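Local coordinates for DUF871 domain-containing protein (Enterococcus faecalis, PDB 2P0O) that is of unknown function but, combining a TIM-barrel with a cyclophilin-like family domain, is probably a 6-phospho-N-acetylmuramidase of the MupG type, at residues T304-N309 / V332-R337; E251-K256 / E293-E298; D271-E276 / V321-L326; G260-R265 / N353-V358. All coordinates share one frame; numbering follows the deposited sequence.

Interaction 1: T304-N309 / V332-R337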
loop_
_atom_site.group_PDB
_atom_site.type_symbol
_atom_site.label_atom_id
_atom_site.label_comp_id
_atom_site.label_asym_id
_atom_site.label_seq_id
_atom_site.Cartn_x
_atom_site.Cartn_y
_atom_site.Cartn_z
ATOM N N THR A 304 -3.486 23.696 -0.408
ATOM C CA THR A 304 -3.135 24.926 -1.098
ATOM C C THR A 304 -1.621 25.144 -1.143
ATOM O O THR A 304 -0.936 25.096 -0.106
ATOM C CB THR A 304 -3.921 26.169 -0.546
ATOM O OG1 THR A 304 -5.342 25.984 -0.756
ATOM C CG2 THR A 304 -3.519 27.458 -1.281
ATOM N N VAL A 305 -1.109 25.344 -2.354
ATOM C CA VAL A 305 0.298 25.695 -2.573
ATOM C C VAL A 305 0.459 27.199 -2.683
ATOM O O VAL A 305 -0.176 27.867 -3.527
ATOM C CB VAL A 305 0.844 25.036 -3.861
ATOM C CG1 VAL A 305 2.350 25.243 -3.990
ATOM C CG2 VAL A 305 0.480 23.552 -3.896
ATOM N N THR A 306 1.341 27.733 -1.844
ATOM C CA THR A 306 1.485 29.176 -1.668
ATOM C C THR A 306 2.935 29.618 -1.778
ATOM O O THR A 306 3.870 28.824 -1.553
ATOM C CB THR A 306 0.953 29.650 -0.260
ATOM O OG1 THR A 306 1.850 29.216 0.764
ATOM C CG2 THR A 306 -0.392 29.057 0.056
ATOM N N ILE A 307 3.121 30.892 -2.109
ATOM C CA ILE A 307 4.436 31.508 -2.051
ATOM C C ILE A 307 4.306 32.850 -1.337
ATOM O O ILE A 307 3.393 33.645 -1.645
ATOM C CB ILE A 307 5.110 31.628 -3.482
ATOM C CG1 ILE A 307 6.565 32.069 -3.374
ATOM C CG2 ILE A 307 4.329 32.575 -4.431
ATOM C CD1 ILE A 307 7.363 31.839 -4.650
ATOM N N ASP A 308 5.191 33.099 -0.375
ATOM C CA ASP A 308 5.170 34.365 0.351
ATOM C C ASP A 308 5.567 35.519 -0.570
ATOM O O ASP A 308 6.581 35.429 -1.273
ATOM C CB ASP A 308 6.093 34.304 1.558
ATOM C CG ASP A 308 5.498 33.525 2.727
ATOM O OD1 ASP A 308 4.369 32.964 2.604
ATOM O OD2 ASP A 308 6.152 33.506 3.800
ATOM N N ASN A 309 4.768 36.590 -0.605
ATOM C CA ASN A 309 5.119 37.705 -1.492
ATOM C C ASN A 309 6.010 38.740 -0.787
ATOM O O ASN A 309 6.434 38.506 0.358
ATOM C CB ASN A 309 3.882 38.325 -2.190
ATOM C CG ASN A 309 2.856 38.900 -1.208
ATOM O OD1 ASN A 309 3.189 39.715 -0.336
ATOM N ND2 ASN A 309 1.596 38.485 -1.362
ATOM N N VAL A 332 0.588 36.358 1.343
ATOM C CA VAL A 332 0.824 34.975 0.875
ATOM C C VAL A 332 0.048 34.772 -0.432
ATOM O O VAL A 332 -1.195 34.739 -0.395
ATOM C CB VAL A 332 0.338 33.931 1.938
ATOM C CG1 VAL A 332 0.459 32.481 1.430
ATOM C CG2 VAL A 332 1.082 34.095 3.283
ATOM N N ASN A 333 0.754 34.649 -1.573
ATOM C CA ASN A 333 0.097 34.327 -2.846
ATOM C C ASN A 333 -0.367 32.878 -2.895
ATOM O O ASN A 333 0.377 31.953 -2.487
ATOM C CB ASN A 333 1.036 34.572 -4.029
ATOM C CG ASN A 333 1.336 36.043 -4.247
ATOM O OD1 ASN A 333 0.662 36.928 -3.705
ATOM N ND2 ASN A 333 2.343 36.311 -5.057
ATOM N N THR A 334 -1.583 32.667 -3.380
ATOM C CA THR A 334 -2.087 31.310 -3.545
ATOM C C THR A 334 -1.885 30.942 -4.998
ATOM O O THR A 334 -2.348 31.664 -5.881
ATOM C CB THR A 334 -3.579 31.220 -3.169
ATOM O OG1 THR A 334 -4.256 32.353 -3.736
ATOM C CG2 THR A 334 -3.739 31.285 -1.656
ATOM N N ILE A 335 -1.186 29.836 -5.245
ATOM C CA ILE A 335 -0.723 29.503 -6.606
ATOM C C ILE A 335 -1.573 28.410 -7.206
ATOM O O ILE A 335 -2.080 28.540 -8.304
ATOM C CB ILE A 335 0.757 28.981 -6.627
ATOM C CG1 ILE A 335 1.699 29.876 -5.802
ATOM C CG2 ILE A 335 1.249 28.783 -8.091
ATOM C CD1 ILE A 335 1.637 31.323 -6.230
ATOM N N THR A 336 -1.690 27.297 -6.500
ATOM C CA THR A 336 -2.505 26.202 -6.992
ATOM C C THR A 336 -2.848 25.351 -5.770
ATOM O O THR A 336 -2.586 25.773 -4.635
ATOM C CB THR A 336 -1.784 25.413 -8.132
ATOM O OG1 THR A 336 -2.566 24.295 -8.507
ATOM C CG2 THR A 336 -0.410 24.890 -7.697
ATOM N N ARG A 337 -3.405 24.165 -6.011
ATOM C CA ARG A 337 -3.828 23.262 -4.963
ATOM C C ARG A 337 -3.510 21.815 -5.329
ATOM O O ARG A 337 -3.722 21.425 -6.471
ATOM C CB ARG A 337 -5.337 23.402 -4.760
ATOM C CG ARG A 337 -5.793 22.833 -3.407
ATOM C CD ARG A 337 -7.230 23.189 -3.081
ATOM N NE ARG A 337 -7.590 22.521 -1.829
ATOM C CZ ARG A 337 -8.828 22.309 -1.392
ATOM N NH1 ARG A 337 -9.890 22.754 -2.070
ATOM N NH2 ARG A 337 -8.996 21.651 -0.249
#
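Val-305 and Thr-336 form one of two hydrogen-bonded pairs between the antiparallel strands 304-308 and 332-337, whose directions differ by 155°. Val-305 N gives to Thr-336 O at 2.8 Å. Val-305 O takes Ile-335 N at 2.8 Å, nearly along the C=O axis, and a weak second bond from Thr-336 N. Two residues facing one define a classic beta bulge, which shifts the register by one. Beyond it, Ile-307 and Asn-333 exchange N-H and C=O as a regular hydrogen-bonded pair.

The apolar contacts lie on both faces. Chi1 of Ile-307 (-171°) sends CG1 away and sets CG2 between the backbone N and the carbonyl carbon, where it meets Ile-335 CD1 at a tight 3.5 Å. On the opposite face Val-332 CG1 presses against Thr-306 CB at 3.3 Å.

A side-chain hydrogen bond closes the end: Asn-309 ND2 donates to Asn-333 OD1 at 3.0 Å, from above the acceptor's carbonyl plane, the amides being 52° apart. Asn-333 OD1 also accepts from Glu-295 N, while its ND2 gives to Glu-293 O. With both ends of this buried amide engaged, its rotation is fixed, and one side chain ties the strand pair to the 293-298 loop.

Interaction 2: E251-K256 / E293-E298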
loop_
_atom_site.group_PDB
_atom_site.type_symbol
_atom_site.label_atom_id
_atom_site.label_comp_id
_atom_site.label_asym_id
_atom_site.label_seq_id
_atom_site.Cartn_x
_atom_site.Cartn_y
_atom_site.Cartn_z
ATOM N N GLU A 251 -2.852 29.768 -13.668
ATOM C CA GLU A 251 -2.369 30.789 -14.577
ATOM C C GLU A 251 -1.280 31.588 -13.875
ATOM O O GLU A 251 -0.668 32.488 -14.441
ATOM C CB GLU A 251 -3.528 31.693 -14.997
ATOM C CG GLU A 251 -4.635 30.958 -15.751
ATOM C CD GLU A 251 -4.353 30.842 -17.238
ATOM O OE1 GLU A 251 -4.699 31.790 -18.008
ATOM O OE2 GLU A 251 -3.798 29.788 -17.638
ATOM N N SER A 252 -1.032 31.238 -12.623
ATOM C CA SER A 252 -0.074 31.974 -11.818
ATOM C C SER A 252 1.287 32.169 -12.512
ATOM O O SER A 252 1.801 31.246 -13.159
ATOM C CB SER A 252 0.120 31.244 -10.493
ATOM O OG SER A 252 1.093 31.896 -9.744
ATOM N N ARG A 253 1.864 33.359 -12.355
ATOM C CA ARG A 253 3.257 33.620 -12.737
ATOM C C ARG A 253 4.253 32.811 -11.890
ATOM O O ARG A 253 5.419 32.685 -12.258
ATOM C CB ARG A 253 3.576 35.114 -12.601
ATOM C CG ARG A 253 5.095 35.457 -12.465
ATOM C CD ARG A 253 5.432 36.969 -12.410
ATOM N NE ARG A 253 4.741 37.698 -13.472
ATOM C CZ ARG A 253 3.585 38.336 -13.294
ATOM N NH1 ARG A 253 3.001 38.950 -14.323
ATOM N NH2 ARG A 253 3.013 38.350 -12.081
ATOM N N TYR A 254 3.800 32.264 -10.771
ATOM C CA TYR A 254 4.698 31.570 -9.863
ATOM C C TYR A 254 4.557 30.066 -9.915
ATOM O O TYR A 254 5.141 29.357 -9.082
ATOM C CB TYR A 254 4.543 32.114 -8.440
ATOM C CG TYR A 254 4.724 33.599 -8.454
ATOM C CD1 TYR A 254 5.957 34.159 -8.819
ATOM C CD2 TYR A 254 3.655 34.455 -8.206
ATOM C CE1 TYR A 254 6.133 35.547 -8.886
ATOM C CE2 TYR A 254 3.823 35.849 -8.273
ATOM C CZ TYR A 254 5.061 36.379 -8.611
ATOM O OH TYR A 254 5.238 37.735 -8.677
ATOM N N LEU A 255 3.807 29.577 -10.896
ATOM C CA LEU A 255 3.581 28.143 -11.015
ATOM C C LEU A 255 4.891 27.365 -11.204
ATOM O O LEU A 255 5.101 26.343 -10.544
ATOM C CB LEU A 255 2.565 27.810 -12.117
ATOM C CG LEU A 255 2.176 26.325 -12.295
ATOM C CD1 LEU A 255 1.567 25.688 -11.064
ATOM C CD2 LEU A 255 1.259 26.101 -13.518
ATOM N N LYS A 256 5.762 27.861 -12.080
ATOM C CA LYS A 256 7.030 27.191 -12.401
ATOM C C LYS A 256 7.995 27.152 -11.238
ATOM O O LYS A 256 8.808 26.237 -11.141
ATOM C CB LYS A 256 7.705 27.838 -13.609
ATOM C CG LYS A 256 6.802 27.836 -14.815
ATOM C CD LYS A 256 7.518 27.595 -16.149
ATOM C CE LYS A 256 6.526 26.947 -17.131
ATOM N NZ LYS A 256 5.662 25.923 -16.396
ATOM N N GLU A 293 5.840 39.555 -6.383
ATOM C CA GLU A 293 4.803 40.568 -6.266
ATOM C C GLU A 293 3.530 39.962 -5.708
ATOM O O GLU A 293 3.278 38.767 -5.856
ATOM C CB GLU A 293 4.518 41.166 -7.637
ATOM C CG GLU A 293 5.778 41.423 -8.465
ATOM C CD GLU A 293 6.383 42.809 -8.248
ATOM O OE1 GLU A 293 6.607 43.210 -7.082
ATOM O OE2 GLU A 293 6.645 43.507 -9.253
ATOM N N SER A 294 2.729 40.790 -5.062
ATOM C CA SER A 294 1.362 40.428 -4.699
ATOM C C SER A 294 0.552 39.962 -5.925
ATOM O O SER A 294 0.494 40.670 -6.936
ATOM C CB SER A 294 0.681 41.648 -4.083
ATOM O OG SER A 294 -0.555 41.294 -3.505
ATOM N N GLU A 295 -0.067 38.783 -5.854
ATOM C CA GLU A 295 -0.854 38.289 -7.004
ATOM C C GLU A 295 -2.302 38.000 -6.569
ATOM O O GLU A 295 -3.083 38.943 -6.410
ATOM C CB GLU A 295 -0.157 37.104 -7.676
ATOM C CG GLU A 295 -0.697 36.733 -9.027
ATOM C CD GLU A 295 -0.025 35.504 -9.630
ATOM O OE1 GLU A 295 -0.023 34.431 -8.979
ATOM O OE2 GLU A 295 0.491 35.605 -10.773
ATOM N N GLN A 296 -2.659 36.730 -6.370
ATOM C CA GLN A 296 -3.891 36.366 -5.680
ATOM C C GLN A 296 -3.545 35.913 -4.268
ATOM O O GLN A 296 -2.628 35.108 -4.080
ATOM C CB GLN A 296 -4.581 35.214 -6.400
ATOM C CG GLN A 296 -5.391 35.658 -7.591
ATOM C CD GLN A 296 -5.951 34.501 -8.406
ATOM O OE1 GLN A 296 -6.168 33.401 -7.892
ATOM N NE2 GLN A 296 -6.182 34.748 -9.688
ATOM N N THR A 297 -4.284 36.408 -3.287
ATOM C CA THR A 297 -4.076 36.028 -1.904
ATOM C C THR A 297 -5.415 35.580 -1.324
ATOM O O THR A 297 -6.022 36.297 -0.537
ATOM C CB THR A 297 -3.478 37.190 -1.072
ATOM O OG1 THR A 297 -4.413 38.271 -1.024
ATOM C CG2 THR A 297 -2.195 37.699 -1.711
ATOM N N GLU A 298 -5.869 34.393 -1.727
ATOM C CA GLU A 298 -7.173 33.871 -1.310
ATOM C C GLU A 298 -7.068 32.924 -0.112
ATOM O O GLU A 298 -5.967 32.623 0.352
ATOM C CB GLU A 298 -7.840 33.172 -2.492
ATOM C CG GLU A 298 -7.928 34.065 -3.687
ATOM C CD GLU A 298 -9.009 35.125 -3.523
ATOM O OE1 GLU A 298 -10.170 34.811 -3.868
ATOM O OE2 GLU A 298 -8.711 36.259 -3.062
#
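Ser-252 OG is gripped from two directions: it donates to Glu-295 OE1 at 2.9 Å and accepts from Tyr-254 N at 2.9 Å, the latter bond making an ST turn. The neighbouring carboxylate oxygen, Glu-295 OE2, receives Arg-253 N at 3.1 Å with an N-H...O angle of 167°. Both oxygens use syn lone pairs, and the carboxylate thereby spans a hydroxyl and a backbone amide of the 252-255 type I turn. Glu-295 reaches them as an extended chain, with CG anti to the backbone N (chi1 -166°). Arg-253 adds a long salt bridge, NH2 to Glu-295 OE2 at 4.0 Å; the oxygen stands well out of the guanidinium plane, so only charge acts.

Tyr-254, at the N-cap position of helix 255-258, supplies the second attachment. Its ring slides past the Glu-295 side chain in the opposite direction and ends at Glu-293, where OH accepts from Glu-293 N at 3.0 Å. The Tyr-254 side chain also packs on Asn-333 and Ile-335 of strand 332-337.

Two directed bonds on the carboxylate should set its orientation, and these donors, with the arginine nearby, would probably stabilise its negative charge at the surface.

Interaction 3: D271-E276 / V321-L326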
loop_
_atom_site.group_PDB
_atom_site.type_symbol
_atom_site.label_atom_id
_atom_site.label_comp_id
_atom_site.label_asym_id
_atom_site.label_seq_id
_atom_site.Cartn_x
_atom_site.Cartn_y
_atom_site.Cartn_z
ATOM N N ASP A 271 1.030 23.290 10.677
ATOM C CA ASP A 271 -0.023 23.755 9.774
ATOM C C ASP A 271 0.284 23.587 8.287
ATOM O O ASP A 271 -0.645 23.610 7.461
ATOM C CB ASP A 271 -0.264 25.255 9.996
ATOM C CG ASP A 271 -0.897 25.557 11.315
ATOM O OD1 ASP A 271 -1.552 24.663 11.880
ATOM O OD2 ASP A 271 -0.752 26.720 11.768
ATOM N N VAL A 272 1.579 23.506 7.958
ATOM C CA VAL A 272 2.056 23.638 6.580
ATOM C C VAL A 272 3.259 22.743 6.359
ATOM O O VAL A 272 3.999 22.410 7.296
ATOM C CB VAL A 272 2.498 25.103 6.229
ATOM C CG1 VAL A 272 1.301 26.098 6.208
ATOM C CG2 VAL A 272 3.585 25.616 7.179
ATOM N N LEU A 273 3.447 22.351 5.113
ATOM C CA LEU A 273 4.733 21.850 4.652
ATOM C C LEU A 273 5.545 23.082 4.242
ATOM O O LEU A 273 5.001 23.999 3.618
ATOM C CB LEU A 273 4.548 20.926 3.431
ATOM C CG LEU A 273 3.921 19.561 3.680
ATOM C CD1 LEU A 273 3.844 18.740 2.368
ATOM C CD2 LEU A 273 4.657 18.732 4.807
ATOM N N ARG A 274 6.815 23.128 4.600
ATOM C CA ARG A 274 7.649 24.292 4.255
ATOM C C ARG A 274 8.825 23.893 3.393
ATOM O O ARG A 274 9.671 23.083 3.812
ATOM C CB ARG A 274 8.190 25.030 5.497
ATOM C CG ARG A 274 7.172 25.462 6.521
ATOM C CD ARG A 274 7.890 26.073 7.741
ATOM N NE ARG A 274 8.543 27.359 7.397
ATOM C CZ ARG A 274 9.409 28.003 8.181
ATOM N NH1 ARG A 274 9.916 29.181 7.795
ATOM N NH2 ARG A 274 9.729 27.509 9.370
ATOM N N SER A 275 8.908 24.488 2.206
ATOM C CA SER A 275 9.987 24.171 1.277
ATOM C C SER A 275 11.214 24.915 1.718
ATOM O O SER A 275 11.281 26.147 1.663
ATOM C CB SER A 275 9.635 24.518 -0.157
ATOM O OG SER A 275 10.778 24.338 -0.990
ATOM N N GLU A 276 12.203 24.153 2.156
ATOM C CA GLU A 276 13.356 24.743 2.801
ATOM C C GLU A 276 14.245 25.679 1.962
ATOM O O GLU A 276 15.078 26.399 2.527
ATOM C CB GLU A 276 14.169 23.674 3.510
ATOM C CG GLU A 276 14.885 22.671 2.644
ATOM C CD GLU A 276 15.957 21.953 3.464
ATOM O OE1 GLU A 276 15.969 22.159 4.715
ATOM O OE2 GLU A 276 16.786 21.206 2.871
ATOM N N VAL A 321 2.852 24.273 1.449
ATOM C CA VAL A 321 1.617 23.581 1.145
ATOM C C VAL A 321 0.893 23.461 2.483
ATOM O O VAL A 321 1.485 22.974 3.474
ATOM C CB VAL A 321 1.902 22.172 0.566
ATOM C CG1 VAL A 321 0.600 21.462 0.142
ATOM C CG2 VAL A 321 2.895 22.248 -0.623
ATOM N N THR A 322 -0.374 23.877 2.510
ATOM C CA THR A 322 -1.185 23.782 3.721
ATOM C C THR A 322 -1.628 22.379 4.090
ATOM O O THR A 322 -2.072 21.601 3.224
ATOM C CB THR A 322 -2.375 24.787 3.749
ATOM O OG1 THR A 322 -3.324 24.512 2.709
ATOM C CG2 THR A 322 -1.851 26.235 3.607
ATOM N N LEU A 323 -1.484 22.051 5.381
ATOM C CA LEU A 323 -1.865 20.743 5.891
ATOM C C LEU A 323 -3.250 20.796 6.512
ATOM O O LEU A 323 -3.869 19.763 6.741
ATOM C CB LEU A 323 -0.836 20.245 6.907
ATOM C CG LEU A 323 0.545 19.903 6.297
ATOM C CD1 LEU A 323 1.543 19.471 7.388
ATOM C CD2 LEU A 323 0.426 18.824 5.211
ATOM N N VAL A 324 -3.724 22.021 6.768
ATOM C CA VAL A 324 -5.014 22.317 7.368
ATOM C C VAL A 324 -5.606 23.537 6.614
ATOM O O VAL A 324 -4.899 24.206 5.884
ATOM C CB VAL A 324 -4.857 22.642 8.893
ATOM C CG1 VAL A 324 -4.163 21.498 9.647
ATOM C CG2 VAL A 324 -4.032 23.929 9.122
ATOM N N ASP A 325 -6.893 23.835 6.811
ATOM C CA ASP A 325 -7.508 25.036 6.237
ATOM C C ASP A 325 -6.952 26.273 6.932
ATOM O O ASP A 325 -7.103 26.442 8.154
ATOM C CB ASP A 325 -9.028 24.998 6.414
ATOM C CG ASP A 325 -9.704 23.952 5.545
ATOM O OD1 ASP A 325 -9.019 23.276 4.734
ATOM O OD2 ASP A 325 -10.945 23.796 5.674
ATOM N N LEU A 326 -6.317 27.140 6.151
ATOM C CA LEU A 326 -5.819 28.416 6.651
ATOM C C LEU A 326 -6.569 29.584 6.006
ATOM O O LEU A 326 -7.019 29.509 4.857
ATOM C CB LEU A 326 -4.296 28.533 6.471
ATOM C CG LEU A 326 -3.446 27.708 7.454
ATOM C CD1 LEU A 326 -1.945 27.855 7.185
ATOM C CD2 LEU A 326 -3.713 28.171 8.887
#
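Leu-273 and Val-321 make up the close-packed half of this contact, as a hydrogen-bonded antiparallel pair. Leu-273 N gives to Val-321 O at 2.6 Å, in the carbonyl plane, and Val-321 N returns a bond to Leu-273 O at 3.1 Å. The same Val-321 O receives a CA-H...O contact from Val-272 CA at 3.2 Å, so one carbonyl serves two consecutive residues. On the face of Leu-273 and Val-321 the CB atoms stand 4.1 Å apart, and the isobutyl groups of Leu-273 and Leu-323 meet at about a right angle, CG of the former 3.9 Å from CD2 of the latter. Phe-355 of strand 354-359 packs against both Leu-273 and Val-321, placing this face in the domain interior.

Around Asp-271 the backbone stays tight and the side chains are looser. Strand 319-322 has ended, yet Asp-271 O still holds Leu-323 N at a short 2.7 Å, with the donor tilted 32° from the carbonyl plane. The following chain turns back so that Leu-326 CD1 reaches Val-272 CG1 at 3.8 Å. That branch of Val-272 lies anti to its carbonyl carbon (chi1 -67°), which leads it to both Leu-326 and Thr-322 CG2. Val-324 CG2 merely brushes Asp-271 OD1. Asp-271, Val-324 and Leu-326 are partly exposed, as is Leu-323, whereas Val-272, Leu-273 and Val-321 are buried.

The pairing puts 272-275 at the edge of a four-stranded antiparallel sheet, beside strand 319-322, within the domain assigned to the cyclophilin-like clan.

Interaction 4: G260-R265 / N353-V358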
loop_
_atom_site.group_PDB
_atom_site.type_symbol
_atom_site.label_atom_id
_atom_site.label_comp_id
_atom_site.label_asym_id
_atom_site.label_seq_id
_atom_site.Cartn_x
_atom_site.Cartn_y
_atom_site.Cartn_z
ATOM N N GLY A 260 8.237 20.972 -9.302
ATOM C CA GLY A 260 9.547 20.382 -9.016
ATOM C C GLY A 260 9.643 19.778 -7.616
ATOM O O GLY A 260 8.625 19.590 -6.932
ATOM N N THR A 261 10.877 19.510 -7.181
ATOM C CA THR A 261 11.154 18.860 -5.903
ATOM C C THR A 261 11.398 19.855 -4.786
ATOM O O THR A 261 12.182 20.784 -4.937
ATOM C CB THR A 261 12.385 17.931 -6.007
ATOM O OG1 THR A 261 12.132 16.964 -7.015
ATOM C CG2 THR A 261 12.658 17.191 -4.680
ATOM N N HIS A 262 10.749 19.612 -3.655
ATOM C CA HIS A 262 10.931 20.376 -2.427
ATOM C C HIS A 262 11.310 19.406 -1.301
ATOM O O HIS A 262 10.968 18.208 -1.351
ATOM C CB HIS A 262 9.649 21.103 -2.067
ATOM C CG HIS A 262 9.043 21.833 -3.230
ATOM N ND1 HIS A 262 9.244 23.180 -3.451
ATOM C CD2 HIS A 262 8.312 21.384 -4.278
ATOM C CE1 HIS A 262 8.641 23.530 -4.576
ATOM N NE2 HIS A 262 8.074 22.459 -5.102
ATOM N N THR A 263 12.014 19.938 -0.303
ATOM C CA THR A 263 12.281 19.226 0.926
ATOM C C THR A 263 11.569 19.913 2.080
ATOM O O THR A 263 11.828 21.090 2.370
ATOM C CB THR A 263 13.791 19.188 1.218
ATOM O OG1 THR A 263 14.481 18.658 0.078
ATOM C CG2 THR A 263 14.093 18.334 2.441
ATOM N N ASN A 264 10.700 19.172 2.757
ATOM C CA ASN A 264 10.122 19.645 4.008
ATOM C C ASN A 264 11.193 19.854 5.093
ATOM O O ASN A 264 12.063 18.990 5.340
ATOM C CB ASN A 264 8.966 18.735 4.482
ATOM C CG ASN A 264 8.151 19.358 5.628
ATOM O OD1 ASN A 264 7.924 20.581 5.671
ATOM N ND2 ASN A 264 7.698 18.512 6.555
ATOM N N ARG A 265 11.176 21.044 5.687
ATOM C CA ARG A 265 12.060 21.382 6.806
ATOM C C ARG A 265 12.033 20.281 7.841
ATOM O O ARG A 265 10.980 19.675 8.097
ATOM C CB ARG A 265 11.619 22.688 7.451
ATOM C CG ARG A 265 12.036 23.875 6.655
ATOM C CD ARG A 265 11.632 25.157 7.332
ATOM N NE ARG A 265 12.168 25.286 8.697
ATOM C CZ ARG A 265 12.985 26.262 9.088
ATOM N NH1 ARG A 265 13.388 26.304 10.344
ATOM N NH2 ARG A 265 13.385 27.189 8.221
ATOM N N ASN A 353 11.275 15.012 4.700
ATOM C CA ASN A 353 10.866 14.275 3.501
ATOM C C ASN A 353 10.770 15.145 2.242
ATOM O O ASN A 353 10.317 16.304 2.303
ATOM C CB ASN A 353 9.507 13.554 3.695
ATOM C CG ASN A 353 9.579 12.374 4.665
ATOM O OD1 ASN A 353 8.570 11.982 5.233
ATOM N ND2 ASN A 353 10.774 11.838 4.889
ATOM N N GLN A 354 11.147 14.559 1.101
ATOM C CA GLN A 354 11.021 15.234 -0.191
ATOM C C GLN A 354 9.742 14.928 -0.913
ATOM O O GLN A 354 9.204 13.828 -0.824
ATOM C CB GLN A 354 12.149 14.898 -1.132
ATOM C CG GLN A 354 13.495 15.074 -0.548
ATOM C CD GLN A 354 14.529 14.652 -1.547
ATOM O OE1 GLN A 354 15.058 15.485 -2.288
ATOM N NE2 GLN A 354 14.787 13.354 -1.621
ATOM N N PHE A 355 9.278 15.919 -1.669
ATOM C CA PHE A 355 8.064 15.780 -2.452
ATOM C C PHE A 355 8.162 16.608 -3.713
ATOM O O PHE A 355 8.710 17.708 -3.684
ATOM C CB PHE A 355 6.866 16.186 -1.629
ATOM C CG PHE A 355 6.896 17.623 -1.122
ATOM C CD1 PHE A 355 7.561 17.956 0.053
ATOM C CD2 PHE A 355 6.171 18.618 -1.785
ATOM C CE1 PHE A 355 7.541 19.280 0.565
ATOM C CE2 PHE A 355 6.159 19.940 -1.295
ATOM C CZ PHE A 355 6.822 20.269 -0.122
ATOM N N THR A 356 7.615 16.064 -4.804
ATOM C CA THR A 356 7.730 16.617 -6.132
ATOM C C THR A 356 6.317 16.944 -6.649
ATOM O O THR A 356 5.427 16.090 -6.669
ATOM C CB THR A 356 8.438 15.606 -7.030
ATOM O OG1 THR A 356 9.739 15.308 -6.466
ATOM C CG2 THR A 356 8.562 16.112 -8.457
ATOM N N LEU A 357 6.117 18.190 -7.055
ATOM C CA LEU A 357 4.809 18.651 -7.520
ATOM C C LEU A 357 4.866 18.655 -9.023
ATOM O O LEU A 357 5.814 19.208 -9.611
ATOM C CB LEU A 357 4.531 20.069 -6.989
ATOM C CG LEU A 357 4.555 20.197 -5.464
ATOM C CD1 LEU A 357 4.121 21.614 -5.006
ATOM C CD2 LEU A 357 3.675 19.072 -4.781
ATOM N N VAL A 358 3.875 18.015 -9.645
ATOM C CA VAL A 358 3.791 17.988 -11.092
ATOM C C VAL A 358 2.371 18.381 -11.503
ATOM O O VAL A 358 1.411 18.297 -10.706
ATOM C CB VAL A 358 4.201 16.613 -11.726
ATOM C CG1 VAL A 358 5.675 16.280 -11.462
ATOM C CG2 VAL A 358 3.274 15.468 -11.239
#
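Asn-353 opens the contact through its backbone, its O accepting from Asn-264 N at 2.9 Å just before strand 354-359 begins. Asn-264 turns its own amide elsewhere, to Arg-274 N and Lys-350 O.

Gln-354 forms a non-hydrogen-bonded pair with Thr-263. Its CG passes Thr-263 OG1 at 3.8 Å, and its CA makes a CA-H...O contact with His-262 O at 3.2 Å.

Phe-355 is the central residue. Its N and O both bond to the backbone of His-262, the bond from His-262 N to Phe-355 O measuring 2.8 Å with a 170° angle at hydrogen. CG of Phe-355 sits between its backbone N and carbonyl carbon (chi1 60°), which swings the ring across toward His-262. There His-262 CB lies 3.8 Å from the ring centroid, over one face, a CH-pi contact. The two rings are near parallel, 24° apart, but slid so far that they barely overlap. The imidazole is held by Ser-275 OG at ND1 and Ile-258 O at NE2.

Thr-356 faces Thr-261 on the other side of the sheet, where their OG1 atoms are hydrogen-bonded at 3.0 Å; Gln-242 OE1 is a further partner of Thr-356 OG1.

Leu-357 completes the pairing by exchanging backbone bonds with Gly-260, while its CD1 approaches His-262 NE2 at 4.0 Å.

Strand 354-359 is thus the middle of a three-stranded mixed sheet, antiparallel to 260-263 and parallel to 242-247, in the domain assigned to the cyclophilin-like clan, which accompanies the TIM barrel.

All four contacts belong to the C-terminal domain. Interactions 1 and 3 build the same antiparallel sheet from its two edges, meeting where Thr-304 O probably accepts Thr-322 N between the inner strands. Interaction 1 is buried, interactions 3 and 4 partly so. Interaction 4 pairs strands of the separate mixed sheet and encloses both in sequence; it reaches interaction 3 through probable bonds such as Arg-274 N to Asn-264 OD1, and meets interaction 1 by packing of Val-305 on Leu-357. These three rest mainly on backbone bonding and apolar faces. Interaction 2, at the surface, relies mainly on a carboxylate and hydroxyls, touching interaction 1 yet about 17 Å from interaction 3 between centres.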